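Local structure of L-Ala-D/L-Glu epimerase, a muconate lactonizing enzyme (Klebsiella pneumoniae subsp. pneumoniae MGH 78578, 3FCP) at residues E8-I20 and E361-Q373. The protein belongs to the muconate lactonizing enzyme family of the enolase superfamily, pairing an N-terminal capping domain with a TIM-barrel-like domain that carries a magnesium ion. Sequence-based numbering, arbitrary orientation.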
ATOM      1  N   GLU A   8     -43.961  29.640  -3.934  1.00 31.02           N
ATOM      2  CA  GLU A   8     -44.404  30.998  -3.662  1.00 31.65           C
ATOM      3  C   GLU A   8     -44.023  31.468  -2.279  1.00 30.43           C
ATOM      4  O   GLU A   8     -43.694  32.635  -2.084  1.00 29.60           O
ATOM      5  CB  GLU A   8     -45.917  31.122  -3.851  1.00 34.38           C
ATOM      6  CG  GLU A   8     -46.307  31.295  -5.302  1.00 43.01           C
ATOM      7  CD  GLU A   8     -47.650  31.985  -5.482  1.00 45.91           C
ATOM      8  OE1 GLU A   8     -47.880  32.529  -6.585  1.00 49.06           O
ATOM      9  OE2 GLU A   8     -48.470  31.981  -4.532  1.00 45.53           O
ATOM     10  N   GLN A   9     -44.060  30.561  -1.315  1.00 28.74           N
ATOM     11  CA  GLN A   9     -43.702  30.938   0.035  1.00 29.92           C
ATOM     12  C   GLN A   9     -43.116  29.783   0.833  1.00 28.96           C
ATOM     13  O   GLN A   9     -43.404  28.613   0.570  1.00 25.93           O
ATOM     14  CB  GLN A   9     -44.924  31.499   0.771  1.00 31.97           C
ATOM     15  CG  GLN A   9     -44.567  32.126   2.107  1.00 37.58           C
ATOM     16  CD  GLN A   9     -43.604  33.299   1.954  1.00 42.15           C
ATOM     17  OE1 GLN A   9     -44.017  34.420   1.637  1.00 44.98           O
ATOM     18  NE2 GLN A   9     -42.312  33.041   2.156  1.00 39.51           N
ATOM     19  N   ILE A  10     -42.282  30.137   1.801  1.00 27.59           N
ATOM     20  CA  ILE A  10     -41.648  29.178   2.688  1.00 28.30           C
ATOM     21  C   ILE A  10     -41.728  29.761   4.095  1.00 27.92           C
ATOM     22  O   ILE A  10     -41.271  30.875   4.346  1.00 29.57           O
ATOM     23  CB  ILE A  10     -40.157  28.933   2.306  1.00 25.94           C
ATOM     24  CG1 ILE A  10     -40.071  28.213   0.957  1.00 26.88           C
ATOM     25  CG2 ILE A  10     -39.475  28.098   3.379  1.00 27.10           C
ATOM     26  CD1 ILE A  10     -38.645  27.983   0.452  1.00 23.77           C
ATOM     27  N   GLU A  11     -42.339  29.009   4.999  1.00 29.83           N
ATOM     28  CA  GLU A  11     -42.486  29.421   6.390  1.00 30.28           C
ATOM     29  C   GLU A  11     -41.755  28.383   7.233  1.00 29.92           C
ATOM     30  O   GLU A  11     -41.583  27.248   6.800  1.00 31.06           O
ATOM     31  CB  GLU A  11     -43.960  29.406   6.803  1.00 32.27           C
ATOM     32  CG  GLU A  11     -44.893  30.308   6.014  1.00 33.51           C
ATOM     33  CD  GLU A  11     -46.350  29.915   6.213  1.00 36.04           C
ATOM     34  OE1 GLU A  11     -46.822  28.996   5.508  1.00 34.51           O
ATOM     35  OE2 GLU A  11     -47.018  30.511   7.088  1.00 35.86           O
ATOM     36  N   SER A  12     -41.323  28.769   8.427  1.00 28.67           N
ATOM     37  CA  SER A  12     -40.659  27.836   9.324  1.00 28.97           C
ATOM     38  C   SER A  12     -40.840  28.316  10.755  1.00 29.08           C
ATOM     39  O   SER A  12     -40.951  29.513  11.015  1.00 30.13           O
ATOM     40  CB  SER A  12     -39.167  27.688   8.984  1.00 28.90           C
ATOM     41  OG  SER A  12     -38.433  28.866   9.253  1.00 30.58           O
ATOM     42  N   TRP A  13     -40.891  27.366  11.678  1.00 29.12           N
ATOM     43  CA  TRP A  13     -41.078  27.667  13.090  1.00 29.27           C
ATOM     44  C   TRP A  13     -40.219  26.740  13.925  1.00 29.21           C
ATOM     45  O   TRP A  13     -39.983  25.591  13.540  1.00 28.96           O
ATOM     46  CB  TRP A  13     -42.522  27.409  13.509  1.00 30.60           C
ATOM     47  CG  TRP A  13     -43.574  28.068  12.677  1.00 30.96           C
ATOM     48  CD1 TRP A  13     -44.189  29.261  12.926  1.00 30.63           C
ATOM     49  CD2 TRP A  13     -44.190  27.533  11.502  1.00 30.18           C
ATOM     50  NE1 TRP A  13     -45.161  29.497  11.981  1.00 33.84           N
ATOM     51  CE2 TRP A  13     -45.181  28.452  11.095  1.00 31.20           C
ATOM     52  CE3 TRP A  13     -44.003  26.362  10.754  1.00 30.03           C
ATOM     53  CZ2 TRP A  13     -45.989  28.238   9.970  1.00 32.20           C
ATOM     54  CZ3 TRP A  13     -44.808  26.148   9.634  1.00 30.59           C
ATOM     55  CH2 TRP A  13     -45.789  27.083   9.254  1.00 30.64           C
ATOM     56  N   ILE A  14     -39.749  27.238  15.063  1.00 27.63           N
ATOM     57  CA  ILE A  14     -38.996  26.401  15.974  1.00 27.97           C
ATOM     58  C   ILE A  14     -40.088  25.980  16.939  1.00 27.61           C
ATOM     59  O   ILE A  14     -40.749  26.821  17.544  1.00 26.83           O
ATOM     60  CB  ILE A  14     -37.908  27.174  16.744  1.00 29.03           C
ATOM     61  CG1 ILE A  14     -36.800  27.622  15.786  1.00 30.08           C
ATOM     62  CG2 ILE A  14     -37.340  26.285  17.841  1.00 28.02           C
ATOM     63  CD1 ILE A  14     -35.647  28.361  16.458  1.00 32.97           C
ATOM     64  N   VAL A  15     -40.296  24.678  17.055  1.00 28.74           N
ATOM     65  CA  VAL A  15     -41.336  24.152  17.921  1.00 30.72           C
ATOM     66  C   VAL A  15     -40.740  23.353  19.064  1.00 30.63           C
ATOM     67  O   VAL A  15     -39.918  22.467  18.843  1.00 31.04           O
ATOM     68  CB  VAL A  15     -42.285  23.245  17.123  1.00 31.88           C
ATOM     69  CG1 VAL A  15     -43.418  22.778  18.002  1.00 35.85           C
ATOM     70  CG2 VAL A  15     -42.824  24.000  15.922  1.00 35.23           C
ATOM     71  N   ASP A  16     -41.147  23.681  20.287  1.00 30.78           N
ATOM     72  CA  ASP A  16     -40.667  22.971  21.464  1.00 32.23           C
ATOM     73  C   ASP A  16     -41.800  22.099  21.974  1.00 33.27           C
ATOM     74  O   ASP A  16     -42.791  22.597  22.516  1.00 32.13           O
ATOM     75  CB  ASP A  16     -40.221  23.955  22.553  1.00 31.63           C
ATOM     76  CG  ASP A  16     -39.051  24.811  22.114  1.00 32.62           C
ATOM     77  OD1 ASP A  16     -38.099  24.254  21.531  1.00 34.16           O
ATOM     78  OD2 ASP A  16     -39.074  26.034  22.355  1.00 32.47           O
ATOM     79  N   VAL A  17     -41.652  20.795  21.770  1.00 34.34           N
ATOM     80  CA  VAL A  17     -42.651  19.828  22.184  1.00 35.30           C
ATOM     81  C   VAL A  17     -42.154  19.058  23.392  1.00 36.31           C
ATOM     82  O   VAL A  17     -40.971  18.725  23.486  1.00 36.23           O
ATOM     83  CB  VAL A  17     -42.973  18.835  21.044  1.00 35.19           C
ATOM     84  CG1 VAL A  17     -43.625  19.571  19.889  1.00 35.29           C
ATOM     85  CG2 VAL A  17     -41.698  18.147  20.572  1.00 34.78           C
ATOM     86  N   PRO A  18     -43.059  18.767  24.341  1.00 37.37           N
ATOM     87  CA  PRO A  18     -42.714  18.032  25.559  1.00 37.98           C
ATOM     88  C   PRO A  18     -42.407  16.555  25.315  1.00 37.62           C
ATOM     89  O   PRO A  18     -43.034  15.901  24.479  1.00 36.63           O
ATOM     90  CB  PRO A  18     -43.950  18.230  26.430  1.00 38.09           C
ATOM     91  CG  PRO A  18     -45.048  18.219  25.420  1.00 37.00           C
ATOM     92  CD  PRO A  18     -44.492  19.113  24.329  1.00 37.60           C
ATOM     93  N   THR A  19     -41.433  16.045  26.057  1.00 38.98           N
ATOM     94  CA  THR A  19     -41.028  14.652  25.960  1.00 41.58           C
ATOM     95  C   THR A  19     -41.628  13.874  27.131  1.00 44.23           C
ATOM     96  O   THR A  19     -42.068  14.466  28.119  1.00 44.12           O
ATOM     97  CB  THR A  19     -39.506  14.523  26.038  1.00 41.82           C
ATOM     98  OG1 THR A  19     -39.063  14.992  27.318  1.00 40.83           O
ATOM     99  CG2 THR A  19     -38.843  15.346  24.942  1.00 40.89           C
ATOM    100  N   ILE A  20     -41.639  12.549  27.020  1.00 45.71           N
ATOM    101  CA  ILE A  20     -42.177  11.698  28.076  1.00 48.77           C
ATOM    102  C   ILE A  20     -41.235  11.686  29.282  1.00 49.41           C
ATOM    103  O   ILE A  20     -40.017  11.829  29.138  1.00 50.42           O
ATOM    104  CB  ILE A  20     -42.364  10.246  27.582  1.00 49.64           C
ATOM    105  CG1 ILE A  20     -41.018   9.678  27.116  1.00 51.95           C
ATOM    106  CG2 ILE A  20     -43.387  10.208  26.455  1.00 50.37           C
ATOM    107  CD1 ILE A  20     -41.069   8.218  26.680  1.00 53.68           C
ATOM    108  N   GLU A 361     -50.438  15.306   8.225  1.00 30.78           N
ATOM    109  CA  GLU A 361     -50.906  16.679   8.073  1.00 32.76           C
ATOM    110  C   GLU A 361     -50.567  17.519   9.300  1.00 31.82           C
ATOM    111  O   GLU A 361     -50.561  17.024  10.428  1.00 31.05           O
ATOM    112  CB  GLU A 361     -52.424  16.671   7.864  1.00 36.36           C
ATOM    113  CG  GLU A 361     -52.961  17.779   6.979  1.00 45.17           C
ATOM    114  CD  GLU A 361     -52.612  17.575   5.512  1.00 48.03           C
ATOM    115  OE1 GLU A 361     -51.420  17.672   5.161  1.00 51.17           O
ATOM    116  OE2 GLU A 361     -53.533  17.311   4.710  1.00 51.82           O
ATOM    117  N   LEU A 362     -50.304  18.798   9.071  1.00 31.47           N
ATOM    118  CA  LEU A 362     -49.971  19.722  10.146  1.00 32.90           C
ATOM    119  C   LEU A 362     -51.211  20.118  10.951  1.00 34.00           C
ATOM    120  O   LEU A 362     -52.263  20.416  10.382  1.00 33.55           O
ATOM    121  CB  LEU A 362     -49.333  20.973   9.549  1.00 35.06           C
ATOM    122  CG  LEU A 362     -48.390  21.807  10.409  1.00 37.24           C
ATOM    123  CD1 LEU A 362     -47.209  20.952  10.846  1.00 37.72           C
ATOM    124  CD2 LEU A 362     -47.910  23.010   9.602  1.00 37.96           C
ATOM    125  N   ASP A 363     -51.088  20.098  12.276  1.00 34.17           N
ATOM    126  CA  ASP A 363     -52.179  20.492  13.167  1.00 34.74           C
ATOM    127  C   ASP A 363     -51.836  21.926  13.561  1.00 34.54           C
ATOM    128  O   ASP A 363     -51.061  22.150  14.492  1.00 34.17           O
ATOM    129  CB  ASP A 363     -52.206  19.603  14.415  1.00 32.45           C
ATOM    130  CG  ASP A 363     -53.360  19.939  15.355  1.00 35.38           C
ATOM    131  OD1 ASP A 363     -53.715  21.133  15.479  1.00 33.45           O
ATOM    132  OD2 ASP A 363     -53.904  19.007  15.988  1.00 34.91           O
ATOM    133  N   GLU A 364     -52.397  22.894  12.840  1.00 35.95           N
ATOM    134  CA  GLU A 364     -52.104  24.297  13.104  1.00 38.33           C
ATOM    135  C   GLU A 364     -52.291  24.745  14.544  1.00 37.96           C
ATOM    136  O   GLU A 364     -51.489  25.523  15.061  1.00 37.63           O
ATOM    137  CB  GLU A 364     -52.914  25.197  12.168  1.00 42.48           C
ATOM    138  CG  GLU A 364     -52.308  25.310  10.776  1.00 48.40           C
ATOM    139  CD  GLU A 364     -52.885  26.461   9.980  1.00 53.61           C
ATOM    140  OE1 GLU A 364     -54.078  26.385   9.606  1.00 56.50           O
ATOM    141  OE2 GLU A 364     -52.147  27.446   9.734  1.00 55.07           O
ATOM    142  N   ASP A 365     -53.338  24.262  15.202  1.00 37.39           N
ATOM    143  CA  ASP A 365     -53.567  24.653  16.583  1.00 37.69           C
ATOM    144  C   ASP A 365     -52.378  24.244  17.441  1.00 36.25           C
ATOM    145  O   ASP A 365     -51.898  25.025  18.254  1.00 36.57           O
ATOM    146  CB  ASP A 365     -54.858  24.026  17.117  1.00 38.72           C
ATOM    147  CG  ASP A 365     -56.100  24.632  16.488  1.00 41.82           C
ATOM    148  OD1 ASP A 365     -56.103  25.862  16.263  1.00 41.77           O
ATOM    149  OD2 ASP A 365     -57.071  23.888  16.228  1.00 43.51           O
ATOM    150  N   LYS A 366     -51.897  23.020  17.256  1.00 35.32           N
ATOM    151  CA  LYS A 366     -50.748  22.551  18.018  1.00 34.12           C
ATOM    152  C   LYS A 366     -49.480  23.281  17.576  1.00 33.34           C
ATOM    153  O   LYS A 366     -48.654  23.669  18.402  1.00 32.53           O
ATOM    154  CB  LYS A 366     -50.573  21.040  17.842  1.00 35.35           C
ATOM    155  CG  LYS A 366     -51.536  20.201  18.671  1.00 35.46           C
ATOM    156  CD  LYS A 366     -51.181  18.731  18.581  1.00 37.05           C
ATOM    157  CE  LYS A 366     -51.973  17.899  19.571  1.00 39.41           C
ATOM    158  NZ  LYS A 366     -53.431  18.064  19.366  1.00 43.23           N
ATOM    159  N   LEU A 367     -49.331  23.474  16.270  1.00 32.66           N
ATOM    160  CA  LEU A 367     -48.158  24.164  15.749  1.00 33.11           C
ATOM    161  C   LEU A 367     -47.972  25.487  16.469  1.00 33.95           C
ATOM    162  O   LEU A 367     -46.898  25.771  16.997  1.00 34.50           O
ATOM    163  CB  LEU A 367     -48.303  24.428  14.251  1.00 31.47           C
ATOM    164  CG  LEU A 367     -47.151  25.224  13.624  1.00 32.33           C
ATOM    165  CD1 LEU A 367     -45.839  24.453  13.774  1.00 32.56           C
ATOM    166  CD2 LEU A 367     -47.457  25.488  12.156  1.00 33.48           C
ATOM    167  N   HIS A 368     -49.028  26.293  16.492  1.00 35.64           N
ATOM    168  CA  HIS A 368     -48.975  27.594  17.139  1.00 36.57           C
ATOM    169  C   HIS A 368     -48.794  27.474  18.649  1.00 35.49           C
ATOM    170  O   HIS A 368     -48.055  28.245  19.252  1.00 36.54           O
ATOM    171  CB  HIS A 368     -50.241  28.393  16.807  1.00 39.84           C
ATOM    172  CG  HIS A 368     -50.432  28.628  15.338  1.00 44.90           C
ATOM    173  ND1 HIS A 368     -49.448  29.167  14.536  1.00 46.74           N
ATOM    174  CD2 HIS A 368     -51.490  28.390  14.526  1.00 45.94           C
ATOM    175  CE1 HIS A 368     -49.890  29.251  13.293  1.00 46.62           C
ATOM    176  NE2 HIS A 368     -51.127  28.786  13.259  1.00 47.26           N
ATOM    177  N   PHE A 369     -49.453  26.499  19.259  1.00 34.80           N
ATOM    178  CA  PHE A 369     -49.339  26.314  20.699  1.00 34.70           C
ATOM    179  C   PHE A 369     -47.896  26.032  21.116  1.00 34.93           C
ATOM    180  O   PHE A 369     -47.399  26.615  22.076  1.00 34.42           O
ATOM    181  CB  PHE A 369     -50.231  25.160  21.156  1.00 35.46           C
ATOM    182  CG  PHE A 369     -50.266  24.972  22.648  1.00 38.49           C
ATOM    183  CD1 PHE A 369     -50.949  25.873  23.462  1.00 39.38           C
ATOM    184  CD2 PHE A 369     -49.603  23.901  23.244  1.00 38.93           C
ATOM    185  CE1 PHE A 369     -50.974  25.710  24.851  1.00 40.19           C
ATOM    186  CE2 PHE A 369     -49.620  23.728  24.629  1.00 40.43           C
ATOM    187  CZ  PHE A 369     -50.309  24.637  25.435  1.00 40.69           C
ATOM    188  N   TYR A 370     -47.223  25.143  20.386  1.00 34.25           N
ATOM    189  CA  TYR A 370     -45.846  24.779  20.717  1.00 33.37           C
ATOM    190  C   TYR A 370     -44.741  25.628  20.090  1.00 32.22           C
ATOM    191  O   TYR A 370     -43.563  25.422  20.380  1.00 32.20           O
ATOM    192  CB  TYR A 370     -45.612  23.301  20.386  1.00 32.89           C
ATOM    193  CG  TYR A 370     -46.433  22.357  21.235  1.00 32.59           C
ATOM    194  CD1 TYR A 370     -46.256  22.302  22.618  1.00 33.39           C
ATOM    195  CD2 TYR A 370     -47.404  21.534  20.662  1.00 33.17           C
ATOM    196  CE1 TYR A 370     -47.027  21.447  23.413  1.00 32.81           C
ATOM    197  CE2 TYR A 370     -48.180  20.676  21.449  1.00 32.64           C
ATOM    198  CZ  TYR A 370     -47.982  20.640  22.822  1.00 32.94           C
ATOM    199  OH  TYR A 370     -48.731  19.789  23.603  1.00 33.62           O
ATOM    200  N   THR A 371     -45.102  26.584  19.241  1.00 32.93           N
ATOM    201  CA  THR A 371     -44.089  27.432  18.623  1.00 34.92           C
ATOM    202  C   THR A 371     -43.360  28.200  19.715  1.00 37.39           C
ATOM    203  O   THR A 371     -43.987  28.756  20.620  1.00 37.79           O
ATOM    204  CB  THR A 371     -44.709  28.445  17.638  1.00 35.17           C
ATOM    205  OG1 THR A 371     -45.289  27.748  16.533  1.00 35.20           O
ATOM    206  CG2 THR A 371     -43.646  29.404  17.115  1.00 36.31           C
ATOM    207  N   ARG A 372     -42.035  28.226  19.633  1.00 39.29           N
ATOM    208  CA  ARG A 372     -41.222  28.927  20.619  1.00 42.43           C
ATOM    209  C   ARG A 372     -41.590  30.407  20.693  1.00 46.16           C
ATOM    210  O   ARG A 372     -41.782  30.955  21.778  1.00 47.60           O
ATOM    211  CB  ARG A 372     -39.738  28.780  20.276  1.00 39.52           C
ATOM    212  CG  ARG A 372     -38.804  29.437  21.277  1.00 36.83           C
ATOM    213  CD  ARG A 372     -37.353  29.125  20.966  1.00 35.08           C
ATOM    214  NE  ARG A 372     -37.067  27.698  21.073  1.00 30.21           N
ATOM    215  CZ  ARG A 372     -35.862  27.164  20.905  1.00 31.01           C
ATOM    216  NH1 ARG A 372     -34.823  27.943  20.619  1.00 26.37           N
ATOM    217  NH2 ARG A 372     -35.693  25.854  21.026  1.00 27.67           N
ATOM    218  N   GLN A 373     -41.683  31.049  19.532  1.00 50.83           N
ATOM    219  CA  GLN A 373     -42.031  32.465  19.462  1.00 56.38           C
ATOM    220  C   GLN A 373     -42.492  32.866  18.061  1.00 58.29           C
ATOM    221  O   GLN A 373     -43.648  33.330  17.936  1.00 59.56           O
ATOM    222  CB  GLN A 373     -40.834  33.331  19.865  1.00 59.11           C
ATOM    223  CG  GLN A 373     -41.030  34.814  19.573  1.00 61.52           C
ATOM    224  CD  GLN A 373     -39.788  35.634  19.845  1.00 63.65           C
ATOM    225  OE1 GLN A 373     -39.422  35.869  20.999  1.00 65.13           O
ATOM    226  NE2 GLN A 373     -39.124  36.069  18.780  1.00 64.24           N
TER
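I14 and D16 of strand 8-17 are held by two backbone hydrogen bonds to R372 and Y370, where the chain runs out of helix 364-370. R372 N donates to I14 O at 2.8 Å, and D16 N gives its hydrogen to Y370 O at 3.0 Å. Together they make a single beta bridge between V15 and T371, whose CA atoms are 4.3 Å apart. The T371 hydroxyl turns back to donate to L367 O, tying the bridge residue back to L367 in helix 364-370.

A salt bridge lies next to the bridge. R372 grips D16 side-on, NE to OD2 and NH2 to OD1, both at 2.9 Å; each oxygen uses its syn lone pair, and carboxylate and guanidinium are nearly coplanar (23°). The arginine starts out extended, with CG anti to the backbone N (chi1 -178°), then bends at chi3, bringing one guanidinium face over I14 CG2. S34 also binds D16 OD1 and E66 pairs with R372 NH1, so both charged groups have second partners.

The apolar contacts come from L367 and Y370. L367 CD2 sits over one face of the W13 six-membered ring, 3.5 Å from its centroid, a CH-pi contact, while its other methyl, CD1, meets V15 CG2. V15 CG1 presses on Y370 CB (3.3 Å), and P18 CD packs against Y370 CE1, the two side chains crossing at about a right angle. The Y370 hydroxyl is hydrogen-bonded to D336.

Strand and helix cross nearly perpendicularly (87°). Strand 8-17 is an outermost strand of the three-stranded antiparallel sheet, pairing on its other side with strand 33-42; the chain's C-terminal end packs on this edge and so joins the N-terminal capping domain, an arrangement known in the enolase superfamily.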